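Local coordinates for protein probable ribosomal RNA small subunit methyltransferase (Thermus thermophilus, PDB 3DMH) that methylates the N2 amino group of a guanosine in 16S ribosomal RNA, taking the methyl group from S-adenosylmethionine, at residues Gly231-Leu240 / Arg298-Pro306; Val258-Val268 / Ala282-Leu293. All blocks are in the same frame, centred on the assembly; numbering follows the deposited sequence.

Interaction 1: Gly231-Leu240 / Arg298-Pro306; sequences GVRGRQVLDL and RFDIIVTNP. With SAM (S-adenosylmethionine), chain D; GMP (guanosine), chain E.
L238 reaches across to F299 and I302 at the join between two parallel strands, 236-240 and 301-304, and illustrates how one side chain can bridge a ring and an aliphatic neighbour on one face of a sheet. Its CB lies over the face of the F299 ring, 3.7 Å from the centroid and almost on the ring normal, a CH-pi contact; roughly at right angles to this approach, CB also meets CG1 of I302. With CG turned anti to the backbone N (chi1 -180°), the branch continues across the same ring: CD1 approaches CZ of F299, while CD2 lies 4.0 Å from CE2 of F299 and also touches CD1 of I302.

At the start of strand 236-240, the D300 carboxylate grips the backbone: OD2 accepts from N of Q236 at 2.8 Å, nearly straight, while its OD1 forms a salt bridge with R331, and O of Q236 takes both D300 N and I301 N. At the far end OG1 of T304 donates to O of L240 (2.8 Å). Beyond it, N305 OD1 receives N2 of guanosine at 2.9 Å, the amino group to be methylated.

Strand 257-262 flanks strand 236-240, its V259 touching L238 and F299. Helix 214-227 packs on I301 and V303, and helix 317-329 on I302 and T304.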
loop_
_atom_site.group_PDB
_atom_site.type_symbol
_atom_site.label_atom_id
_atom_site.label_comp_id
_atom_site.label_asym_id
_atom_site.label_seq_id
_atom_site.Cartn_x
_atom_site.Cartn_y
_atom_site.Cartn_z
ATOM N N GLY A 231 14.717 -9.338 -25.627
ATOM C CA GLY A 231 15.638 -9.661 -24.522
ATOM C C GLY A 231 14.944 -9.968 -23.209
ATOM O O GLY A 231 15.589 -10.208 -22.182
ATOM N N VAL A 232 13.618 -9.965 -23.251
ATOM C CA VAL A 232 12.804 -10.246 -22.088
ATOM C C VAL A 232 12.018 -11.558 -22.236
ATOM O O VAL A 232 11.656 -12.185 -21.246
ATOM C CB VAL A 232 11.909 -9.020 -21.749
ATOM C CG1 VAL A 232 10.530 -9.428 -21.344
ATOM C CG2 VAL A 232 12.577 -8.164 -20.681
ATOM N N ARG A 233 11.783 -11.990 -23.474
ATOM C CA ARG A 233 11.018 -13.213 -23.708
ATOM C C ARG A 233 11.631 -14.416 -22.989
ATOM O O ARG A 233 12.844 -14.648 -23.053
ATOM C CB ARG A 233 10.860 -13.491 -25.211
ATOM C CG ARG A 233 9.871 -14.616 -25.535
ATOM C CD ARG A 233 9.529 -14.700 -27.035
ATOM N NE ARG A 233 8.966 -13.451 -27.554
ATOM C CZ ARG A 233 7.738 -13.001 -27.293
ATOM N NH1 ARG A 233 6.910 -13.685 -26.506
ATOM N NH2 ARG A 233 7.338 -11.851 -27.818
ATOM N N GLY A 234 10.777 -15.162 -22.294
ATOM C CA GLY A 234 11.182 -16.387 -21.609
ATOM C C GLY A 234 11.983 -16.197 -20.328
ATOM O O GLY A 234 12.379 -17.183 -19.695
ATOM N N ARG A 235 12.233 -14.939 -19.957
ATOM C CA ARG A 235 12.988 -14.598 -18.745
ATOM C C ARG A 235 12.050 -14.499 -17.547
ATOM O O ARG A 235 10.885 -14.113 -17.686
ATOM C CB ARG A 235 13.753 -13.264 -18.898
ATOM C CG ARG A 235 14.693 -13.175 -20.108
ATOM C CD ARG A 235 15.843 -14.140 -20.035
ATOM N NE ARG A 235 16.646 -14.080 -21.252
ATOM C CZ ARG A 235 17.693 -13.279 -21.426
ATOM N NH1 ARG A 235 18.077 -12.457 -20.450
ATOM N NH2 ARG A 235 18.359 -13.305 -22.577
ATOM N N GLN A 236 12.575 -14.838 -16.376
ATOM C CA GLN A 236 11.855 -14.681 -15.110
ATOM C C GLN A 236 12.087 -13.280 -14.557
ATOM O O GLN A 236 13.228 -12.881 -14.325
ATOM C CB GLN A 236 12.291 -15.765 -14.124
ATOM C CG GLN A 236 11.802 -17.147 -14.540
ATOM C CD GLN A 236 12.447 -18.265 -13.751
ATOM O OE1 GLN A 236 13.509 -18.091 -13.154
ATOM N NE2 GLN A 236 11.813 -19.431 -13.758
ATOM N N VAL A 237 10.995 -12.538 -14.388
ATOM C CA VAL A 237 11.064 -11.133 -13.982
ATOM C C VAL A 237 10.350 -10.983 -12.647
ATOM O O VAL A 237 9.271 -11.549 -12.456
ATOM C CB VAL A 237 10.363 -10.221 -15.019
ATOM C CG1 VAL A 237 10.247 -8.775 -14.515
ATOM C CG2 VAL A 237 11.114 -10.252 -16.349
ATOM N N LEU A 238 10.960 -10.239 -11.718
ATOM C CA LEU A 238 10.293 -9.820 -10.492
ATOM C C LEU A 238 10.074 -8.321 -10.581
ATOM O O LEU A 238 11.033 -7.591 -10.851
ATOM C CB LEU A 238 11.159 -10.111 -9.271
ATOM C CG LEU A 238 10.576 -9.728 -7.902
ATOM C CD1 LEU A 238 9.329 -10.535 -7.578
ATOM C CD2 LEU A 238 11.639 -10.016 -6.849
ATOM N N ASP A 239 8.827 -7.892 -10.363
ATOM C CA ASP A 239 8.466 -6.466 -10.359
ATOM C C ASP A 239 8.227 -6.102 -8.895
ATOM O O ASP A 239 7.220 -6.534 -8.305
ATOM C CB ASP A 239 7.208 -6.241 -11.215
ATOM C CG ASP A 239 6.779 -4.782 -11.303
ATOM O OD1 ASP A 239 7.341 -3.918 -10.611
ATOM O OD2 ASP A 239 5.829 -4.539 -12.070
ATOM N N LEU A 240 9.170 -5.349 -8.304
ATOM C CA LEU A 240 9.071 -4.978 -6.884
ATOM C C LEU A 240 8.179 -3.757 -6.740
ATOM O O LEU A 240 8.544 -2.634 -7.152
ATOM C CB LEU A 240 10.458 -4.673 -6.303
ATOM C CG LEU A 240 11.427 -5.835 -6.145
ATOM C CD1 LEU A 240 12.841 -5.358 -5.893
ATOM C CD2 LEU A 240 10.980 -6.750 -5.007
ATOM N N ARG A 298 14.688 -17.277 -7.600
ATOM C CA ARG A 298 15.613 -16.328 -8.227
ATOM C C ARG A 298 15.102 -15.866 -9.594
ATOM O O ARG A 298 14.186 -16.465 -10.166
ATOM C CB ARG A 298 17.013 -16.933 -8.382
ATOM C CG ARG A 298 17.654 -17.428 -7.103
ATOM C CD ARG A 298 18.042 -16.287 -6.183
ATOM N NE ARG A 298 18.732 -16.795 -4.999
ATOM C CZ ARG A 298 18.137 -17.081 -3.843
ATOM N NH1 ARG A 298 16.824 -16.905 -3.697
ATOM N NH2 ARG A 298 18.858 -17.547 -2.827
ATOM N N PHE A 299 15.682 -14.788 -10.109
ATOM C CA PHE A 299 15.151 -14.160 -11.310
ATOM C C PHE A 299 16.269 -13.731 -12.233
ATOM O O PHE A 299 17.416 -13.581 -11.801
ATOM C CB PHE A 299 14.264 -12.961 -10.923
ATOM C CG PHE A 299 13.094 -13.344 -10.054
ATOM C CD1 PHE A 299 11.869 -13.665 -10.625
ATOM C CD2 PHE A 299 13.239 -13.448 -8.665
ATOM C CE1 PHE A 299 10.794 -14.052 -9.840
ATOM C CE2 PHE A 299 12.167 -13.859 -7.856
ATOM C CZ PHE A 299 10.943 -14.160 -8.445
ATOM N N ASP A 300 15.917 -13.549 -13.507
ATOM C CA ASP A 300 16.828 -13.055 -14.537
ATOM C C ASP A 300 16.820 -11.522 -14.615
ATOM O O ASP A 300 17.848 -10.900 -14.910
ATOM C CB ASP A 300 16.425 -13.623 -15.904
ATOM C CG ASP A 300 16.325 -15.143 -15.904
ATOM O OD1 ASP A 300 17.311 -15.801 -15.502
ATOM O OD2 ASP A 300 15.259 -15.678 -16.301
ATOM N N ILE A 301 15.657 -10.920 -14.374
ATOM C CA ILE A 301 15.499 -9.470 -14.483
ATOM C C ILE A 301 14.638 -9.010 -13.320
ATOM O O ILE A 301 13.600 -9.607 -13.051
ATOM C CB ILE A 301 14.796 -9.073 -15.804
ATOM C CG1 ILE A 301 15.646 -9.483 -17.008
ATOM C CG2 ILE A 301 14.530 -7.570 -15.867
ATOM C CD1 ILE A 301 14.883 -9.451 -18.320
ATOM N N ILE A 302 15.062 -7.947 -12.644
ATOM C CA ILE A 302 14.244 -7.351 -11.584
ATOM C C ILE A 302 14.075 -5.870 -11.872
ATOM O O ILE A 302 15.047 -5.184 -12.225
ATOM C CB ILE A 302 14.863 -7.587 -10.195
ATOM C CG1 ILE A 302 14.886 -9.096 -9.925
ATOM C CG2 ILE A 302 14.053 -6.832 -9.107
ATOM C CD1 ILE A 302 15.376 -9.500 -8.551
ATOM N N VAL A 303 12.834 -5.400 -11.812
ATOM C CA VAL A 303 12.546 -3.999 -12.137
ATOM C C VAL A 303 11.835 -3.369 -10.963
ATOM O O VAL A 303 11.090 -4.049 -10.243
ATOM C CB VAL A 303 11.662 -3.841 -13.417
ATOM C CG1 VAL A 303 12.373 -4.410 -14.631
ATOM C CG2 VAL A 303 10.285 -4.510 -13.221
ATOM N N THR A 304 12.038 -2.067 -10.777
ATOM C CA THR A 304 11.282 -1.382 -9.742
ATOM C C THR A 304 11.215 0.115 -9.968
ATOM O O THR A 304 12.192 0.729 -10.387
ATOM C CB THR A 304 11.836 -1.685 -8.317
ATOM O OG1 THR A 304 10.947 -1.131 -7.335
ATOM C CG2 THR A 304 13.266 -1.111 -8.118
ATOM N N ASN A 305 10.021 0.651 -9.710
ATOM C CA ASN A 305 9.791 2.080 -9.509
ATOM C C ASN A 305 9.402 2.177 -8.020
ATOM O O ASN A 305 8.221 2.011 -7.685
ATOM C CB ASN A 305 8.642 2.511 -10.423
ATOM C CG ASN A 305 8.289 3.979 -10.284
ATOM O OD1 ASN A 305 8.895 4.701 -9.499
ATOM N ND2 ASN A 305 7.287 4.428 -11.056
ATOM N N PRO A 306 10.391 2.354 -7.123
ATOM C CA PRO A 306 10.073 2.209 -5.700
ATOM C C PRO A 306 9.199 3.317 -5.124
ATOM O O PRO A 306 9.125 4.434 -5.685
ATOM C CB PRO A 306 11.439 2.248 -4.998
ATOM C CG PRO A 306 12.463 2.225 -6.045
ATOM C CD PRO A 306 11.828 2.622 -7.353
HETATM N N SAM D . 5.249 -0.448 -10.392
HETATM C CA SAM D . 4.075 0.492 -10.369
HETATM C C SAM D . 4.275 1.553 -11.430
HETATM O O SAM D . 5.407 1.620 -11.928
HETATM O OXT SAM D . 3.338 2.315 -11.725
HETATM C CB SAM D . 3.939 1.182 -9.010
HETATM C CG SAM D . 5.143 2.015 -8.563
HETATM S SD SAM D . 4.808 2.880 -6.994
HETATM C CE SAM D . 6.014 4.237 -7.063
HETATM C "C5'" SAM D . 5.554 1.849 -5.698
HETATM C "C4'" SAM D . 4.699 0.640 -5.356
HETATM O "O4'" SAM D . 5.367 0.011 -4.265
HETATM C "C3'" SAM D . 3.265 0.963 -4.912
HETATM O "O3'" SAM D . 2.303 0.257 -5.685
HETATM C "C2'" SAM D . 3.256 0.556 -3.435
HETATM O "O2'" SAM D . 2.005 0.129 -2.932
HETATM C "C1'" SAM D . 4.330 -0.529 -3.469
HETATM N N9 SAM D . 4.821 -0.841 -2.141
HETATM C C8 SAM D . 4.948 -0.006 -1.034
HETATM N N7 SAM D . 5.480 -0.711 -0.005
HETATM C C5 SAM D . 5.675 -2.003 -0.449
HETATM C C6 SAM D . 6.145 -3.171 0.163
HETATM N N6 SAM D . 6.502 -3.186 1.454
HETATM N N1 SAM D . 6.212 -4.313 -0.600
HETATM C C2 SAM D . 5.820 -4.329 -1.920
HETATM N N3 SAM D . 5.295 -3.198 -2.536
HETATM C C4 SAM D . 5.252 -2.071 -1.792
HETATM C "C4'" GMP E . 6.812 14.359 -10.384
HETATM O "O4'" GMP E . 7.590 13.211 -10.020
HETATM C "C3'" GMP E . 5.789 14.548 -9.277
HETATM O "O3'" GMP E . 4.566 13.940 -9.712
HETATM C "C2'" GMP E . 6.361 13.762 -8.111
HETATM O "O2'" GMP E . 5.331 13.262 -7.257
HETATM C "C1'" GMP E . 7.082 12.626 -8.817
HETATM N N9 GMP E . 8.232 12.043 -8.096
HETATM C C8 GMP E . 9.079 12.646 -7.244
HETATM N N7 GMP E . 10.029 11.783 -6.799
HETATM C C5 GMP E . 9.805 10.592 -7.398
HETATM C C6 GMP E . 10.420 9.239 -7.386
HETATM O O6 GMP E . 11.430 8.999 -6.692
HETATM N N1 GMP E . 9.852 8.288 -8.149
HETATM C C2 GMP E . 8.757 8.513 -8.918
HETATM N N2 GMP E . 8.217 7.523 -9.669
HETATM N N3 GMP E . 8.143 9.728 -8.977
HETATM C C4 GMP E . 8.620 10.773 -8.256
HETATM O O HOH W 1 7.822 -1.431 -9.597
#

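Interaction 2: Val258-Val268 / Ala282-Leu293; sequences VVGVEDDLASV and AQALHSDVDEAL. With SAM (S-adenosylmethionine), chain D.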
loop_
_atom_site.group_PDB
_atom_site.type_symbol
_atom_site.label_atom_id
_atom_site.label_comp_id
_atom_site.label_asym_id
_atom_site.label_seq_id
_atom_site.Cartn_x
_atom_site.Cartn_y
_atom_site.Cartn_z
ATOM N N VAL A 258 6.468 -13.180 -15.398
ATOM C CA VAL A 258 6.528 -12.096 -14.408
ATOM C C VAL A 258 5.847 -12.462 -13.101
ATOM O O VAL A 258 4.747 -13.038 -13.101
ATOM C CB VAL A 258 5.893 -10.795 -14.960
ATOM C CG1 VAL A 258 6.227 -9.630 -14.049
ATOM C CG2 VAL A 258 6.380 -10.495 -16.374
ATOM N N VAL A 259 6.537 -12.128 -12.006
ATOM C CA VAL A 259 5.983 -12.170 -10.655
ATOM C C VAL A 259 5.962 -10.737 -10.158
ATOM O O VAL A 259 7.006 -10.087 -10.147
ATOM C CB VAL A 259 6.852 -12.986 -9.699
ATOM C CG1 VAL A 259 6.267 -12.939 -8.272
ATOM C CG2 VAL A 259 6.951 -14.430 -10.168
ATOM N N GLY A 260 4.782 -10.231 -9.795
ATOM C CA GLY A 260 4.660 -8.892 -9.201
ATOM C C GLY A 260 4.451 -9.095 -7.717
ATOM O O GLY A 260 3.666 -9.953 -7.317
ATOM N N VAL A 261 5.194 -8.334 -6.907
ATOM C CA VAL A 261 4.954 -8.295 -5.454
ATOM C C VAL A 261 4.496 -6.900 -5.101
ATOM O O VAL A 261 5.032 -5.907 -5.588
ATOM C CB VAL A 261 6.169 -8.715 -4.598
ATOM C CG1 VAL A 261 6.430 -10.222 -4.763
ATOM C CG2 VAL A 261 7.457 -7.924 -4.894
ATOM N N GLU A 262 3.465 -6.844 -4.263
ATOM C CA GLU A 262 2.794 -5.573 -3.971
ATOM C C GLU A 262 2.176 -5.664 -2.572
ATOM O O GLU A 262 1.451 -6.645 -2.286
ATOM C CB GLU A 262 1.726 -5.319 -5.043
ATOM C CG GLU A 262 0.771 -4.175 -4.760
ATOM C CD GLU A 262 1.493 -2.860 -4.522
ATOM O OE1 GLU A 262 2.221 -2.407 -5.429
ATOM O OE2 GLU A 262 1.309 -2.297 -3.428
ATOM N N ASP A 263 2.466 -4.697 -1.699
ATOM C CA ASP A 263 2.016 -4.782 -0.314
ATOM C C ASP A 263 0.549 -4.389 -0.160
ATOM O O ASP A 263 -0.058 -4.739 0.852
ATOM C CB ASP A 263 2.878 -3.851 0.532
ATOM C CG ASP A 263 2.607 -3.968 2.017
ATOM O OD1 ASP A 263 2.865 -5.052 2.586
ATOM O OD2 ASP A 263 2.179 -2.948 2.640
ATOM N N ASP A 264 0.026 -3.597 -1.105
ATOM C CA ASP A 264 -1.321 -3.063 -0.979
ATOM C C ASP A 264 -2.358 -3.930 -1.709
ATOM O O ASP A 264 -2.266 -4.100 -2.910
ATOM C CB ASP A 264 -1.378 -1.624 -1.536
ATOM C CG ASP A 264 -2.791 -1.139 -1.717
ATOM O OD1 ASP A 264 -3.569 -1.308 -0.788
ATOM O OD2 ASP A 264 -3.116 -0.598 -2.809
ATOM N N LEU A 265 -3.313 -4.483 -0.959
ATOM C CA LEU A 265 -4.358 -5.313 -1.527
ATOM C C LEU A 265 -5.114 -4.659 -2.681
ATOM O O LEU A 265 -5.422 -5.326 -3.673
ATOM C CB LEU A 265 -5.371 -5.723 -0.451
ATOM C CG LEU A 265 -6.512 -6.631 -0.882
ATOM C CD1 LEU A 265 -5.984 -7.935 -1.448
ATOM C CD2 LEU A 265 -7.419 -6.885 0.281
ATOM N N ALA A 266 -5.453 -3.373 -2.540
ATOM C CA ALA A 266 -6.214 -2.700 -3.623
ATOM C C ALA A 266 -5.406 -2.749 -4.926
ATOM O O ALA A 266 -5.948 -2.967 -6.014
ATOM C CB ALA A 266 -6.551 -1.268 -3.222
ATOM N N SER A 267 -4.092 -2.566 -4.814
ATOM C CA SER A 267 -3.205 -2.602 -5.955
ATOM C C SER A 267 -3.068 -4.008 -6.535
ATOM O O SER A 267 -3.066 -4.181 -7.759
ATOM C CB SER A 267 -1.835 -2.031 -5.579
ATOM O OG SER A 267 -1.960 -0.626 -5.339
ATOM N N VAL A 268 -2.985 -5.021 -5.671
ATOM C CA VAL A 268 -2.933 -6.412 -6.131
ATOM C C VAL A 268 -4.174 -6.736 -6.970
ATOM O O VAL A 268 -4.074 -7.307 -8.069
ATOM C CB VAL A 268 -2.861 -7.383 -4.947
ATOM C CG1 VAL A 268 -3.035 -8.839 -5.398
ATOM C CG2 VAL A 268 -1.542 -7.211 -4.228
ATOM N N ALA A 282 0.370 -13.357 -15.344
ATOM C CA ALA A 282 1.460 -13.085 -14.405
ATOM C C ALA A 282 0.991 -13.417 -13.000
ATOM O O ALA A 282 -0.218 -13.499 -12.740
ATOM C CB ALA A 282 1.914 -11.618 -14.490
ATOM N N GLN A 283 1.942 -13.614 -12.091
ATOM C CA GLN A 283 1.610 -13.850 -10.701
ATOM C C GLN A 283 1.535 -12.507 -10.029
ATOM O O GLN A 283 2.476 -11.722 -10.112
ATOM C CB GLN A 283 2.662 -14.707 -10.020
ATOM C CG GLN A 283 2.759 -16.105 -10.622
ATOM C CD GLN A 283 3.733 -16.976 -9.873
ATOM O OE1 GLN A 283 3.513 -17.316 -8.705
ATOM N NE2 GLN A 283 4.823 -17.330 -10.526
ATOM N N ALA A 284 0.392 -12.236 -9.422
ATOM C CA ALA A 284 0.156 -10.955 -8.774
ATOM C C ALA A 284 0.060 -11.228 -7.286
ATOM O O ALA A 284 -1.018 -11.546 -6.771
ATOM C CB ALA A 284 -1.138 -10.333 -9.290
ATOM N N LEU A 285 1.188 -11.082 -6.591
ATOM C CA LEU A 285 1.253 -11.520 -5.200
ATOM C C LEU A 285 1.080 -10.368 -4.256
ATOM O O LEU A 285 1.667 -9.307 -4.434
ATOM C CB LEU A 285 2.584 -12.215 -4.906
ATOM C CG LEU A 285 2.946 -13.349 -5.863
ATOM C CD1 LEU A 285 4.243 -13.946 -5.402
ATOM C CD2 LEU A 285 1.852 -14.382 -5.870
ATOM N N HIS A 286 0.285 -10.622 -3.230
ATOM C CA HIS A 286 0.131 -9.698 -2.126
ATOM C C HIS A 286 1.242 -10.043 -1.139
ATOM O O HIS A 286 1.214 -11.082 -0.493
ATOM C CB HIS A 286 -1.268 -9.864 -1.515
ATOM C CG HIS A 286 -1.612 -8.804 -0.515
ATOM N ND1 HIS A 286 -2.558 -8.970 0.476
ATOM C CD2 HIS A 286 -1.142 -7.540 -0.383
ATOM C CE1 HIS A 286 -2.647 -7.857 1.184
ATOM N NE2 HIS A 286 -1.786 -6.979 0.689
ATOM N N SER A 287 2.221 -9.150 -1.026
ATOM C CA SER A 287 3.484 -9.486 -0.389
ATOM C C SER A 287 4.153 -8.227 0.148
ATOM O O SER A 287 4.136 -7.185 -0.513
ATOM C CB SER A 287 4.413 -10.065 -1.453
ATOM O OG SER A 287 5.622 -10.566 -0.892
ATOM N N ASP A 288 4.757 -8.354 1.330
ATOM C CA ASP A 288 5.612 -7.295 1.872
ATOM C C ASP A 288 7.003 -7.561 1.291
ATOM O O ASP A 288 7.674 -8.505 1.701
ATOM C CB ASP A 288 5.636 -7.385 3.405
ATOM C CG ASP A 288 6.542 -6.346 4.056
ATOM O OD1 ASP A 288 6.955 -5.394 3.358
ATOM O OD2 ASP A 288 6.811 -6.485 5.272
ATOM N N VAL A 289 7.379 -6.778 0.284
ATOM C CA VAL A 289 8.606 -7.001 -0.499
ATOM C C VAL A 289 8.580 -8.472 -0.974
ATOM O O VAL A 289 7.606 -8.880 -1.627
ATOM C CB VAL A 289 9.924 -6.559 0.237
ATOM C CG1 VAL A 289 11.063 -6.424 -0.764
ATOM C CG2 VAL A 289 9.737 -5.188 0.886
ATOM N N ASP A 290 9.590 -9.273 -0.656
ATOM C CA ASP A 290 9.621 -10.655 -1.138
ATOM C C ASP A 290 9.107 -11.681 -0.140
ATOM O O ASP A 290 9.375 -12.878 -0.279
ATOM C CB ASP A 290 11.040 -11.041 -1.571
ATOM C CG ASP A 290 12.050 -10.939 -0.445
ATOM O OD1 ASP A 290 11.814 -10.207 0.547
ATOM O OD2 ASP A 290 13.119 -11.580 -0.544
ATOM N N GLU A 291 8.350 -11.224 0.854
ATOM C CA GLU A 291 7.850 -12.112 1.910
ATOM C C GLU A 291 7.097 -13.326 1.369
ATOM O O GLU A 291 7.193 -14.430 1.925
ATOM C CB GLU A 291 6.968 -11.287 2.854
ATOM C CG GLU A 291 6.146 -12.047 3.850
ATOM C CD GLU A 291 4.682 -12.015 3.540
ATOM O OE1 GLU A 291 4.225 -11.163 2.730
ATOM O OE2 GLU A 291 3.984 -12.856 4.138
ATOM N N ALA A 292 6.357 -13.117 0.277
ATOM C CA ALA A 292 5.518 -14.186 -0.295
ATOM C C ALA A 292 6.303 -15.234 -1.081
ATOM O O ALA A 292 5.760 -16.297 -1.403
ATOM C CB ALA A 292 4.448 -13.589 -1.193
ATOM N N LEU A 293 7.562 -14.942 -1.410
ATOM C CA LEU A 293 8.345 -15.849 -2.261
ATOM C C LEU A 293 8.960 -16.961 -1.439
ATOM O O LEU A 293 9.137 -16.831 -0.220
ATOM C CB LEU A 293 9.452 -15.108 -3.015
ATOM C CG LEU A 293 9.061 -13.870 -3.829
ATOM C CD1 LEU A 293 10.270 -13.293 -4.519
ATOM C CD2 LEU A 293 7.940 -14.116 -4.834
HETATM N N SAM D . 5.249 -0.448 -10.392
HETATM C CA SAM D . 4.075 0.492 -10.369
HETATM C C SAM D . 4.275 1.553 -11.430
HETATM O O SAM D . 5.407 1.620 -11.928
HETATM O OXT SAM D . 3.338 2.315 -11.725
HETATM C CB SAM D . 3.939 1.182 -9.010
HETATM C CG SAM D . 5.143 2.015 -8.563
HETATM S SD SAM D . 4.808 2.880 -6.994
HETATM C CE SAM D . 6.014 4.237 -7.063
HETATM C "C5'" SAM D . 5.554 1.849 -5.698
HETATM C "C4'" SAM D . 4.699 0.640 -5.356
HETATM O "O4'" SAM D . 5.367 0.011 -4.265
HETATM C "C3'" SAM D . 3.265 0.963 -4.912
HETATM O "O3'" SAM D . 2.303 0.257 -5.685
HETATM C "C2'" SAM D . 3.256 0.556 -3.435
HETATM O "O2'" SAM D . 2.005 0.129 -2.932
HETATM C "C1'" SAM D . 4.330 -0.529 -3.469
HETATM N N9 SAM D . 4.821 -0.841 -2.141
HETATM C C8 SAM D . 4.948 -0.006 -1.034
HETATM N N7 SAM D . 5.480 -0.711 -0.005
HETATM C C5 SAM D . 5.675 -2.003 -0.449
HETATM C C6 SAM D . 6.145 -3.171 0.163
HETATM N N6 SAM D . 6.502 -3.186 1.454
HETATM N N1 SAM D . 6.212 -4.313 -0.600
HETATM C C2 SAM D . 5.820 -4.329 -1.920
HETATM N N3 SAM D . 5.295 -3.198 -2.536
HETATM C C4 SAM D . 5.252 -2.071 -1.792
HETATM O O HOH W 2 4.680 -15.808 -13.578
#
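H286 turns its imidazole across the end of the neighbouring strand toward D263, an example of a side chain tying a sheet edge to the loop that follows the adjacent strand 257-262. CG stands anti to the backbone N (chi1 -170°), which carries the ring past V268, whose CG2 touches H286 CB at 3.8 Å, and brings NE2 to 2.8 Å from D263 O. This hydrogen bond is bent, and the donor sits well above the carbonyl plane although the oxygen lies close to the plane of the ring; NE2 is also hydrogen-bonded to T74 O. L265 lies over one face of the ring, its CA offset toward the rim, with CB in an off-centre CH-pi contact, 3.8 Å from CE1 of H286.

The neighbouring acids serve the cofactor. A bend at chi2 (56°) swings the E262 carboxylate away from strand 283-286 to the ribose hydroxyls, OE1 accepting from O3' and OE2 from O2' at 2.6 Å; OE2 also takes the backbone N of D264. D288 OD1 receives N6 of the adenine, and V289 N donates to N1 at 2.9 Å. D263 and D288 run side by side; S75 and A77 hold the D263 carboxylate, while Y8, K24 and R80 meet that of D288, probably easing the closeness of the two charges.

On the opposite sheet face, V259 CG1 meets CD1 of L285 at 3.7 Å and CD2 of L293.

Strand 257-262, helix 265-277 and strand 283-286 form a beta-alpha-beta unit of the Rossmann-like methyltransferase fold, in which an acidic residue ending the second strand characteristically holds the ribose hydroxyls.

Interactions 1 and 2 are the two outer pairings of four adjacent parallel strands in one sheet, ordered 283-286, 257-262, 236-240, 299-304, and their centres lie about 13 Å apart. The pairing of 236-240 with 257-262 joins them: V237 O and V259 N are 2.8 Å apart, D239 N and V259 O 2.9 Å, both probable hydrogen bonds, and L240 CD2 packs on V261 CG2 at 3.7 Å. Along the chain, interaction 2 is nested inside the loop closed by interaction 1. The C-terminal ends of their strands and the loops that follow divide the work on S-adenosylmethionine: interaction 2 holds ribose and adenine, whereas interaction 1 brings N305 to the methyl end and guanosine, with the side chains of E262 and N305 about 10 Å apart.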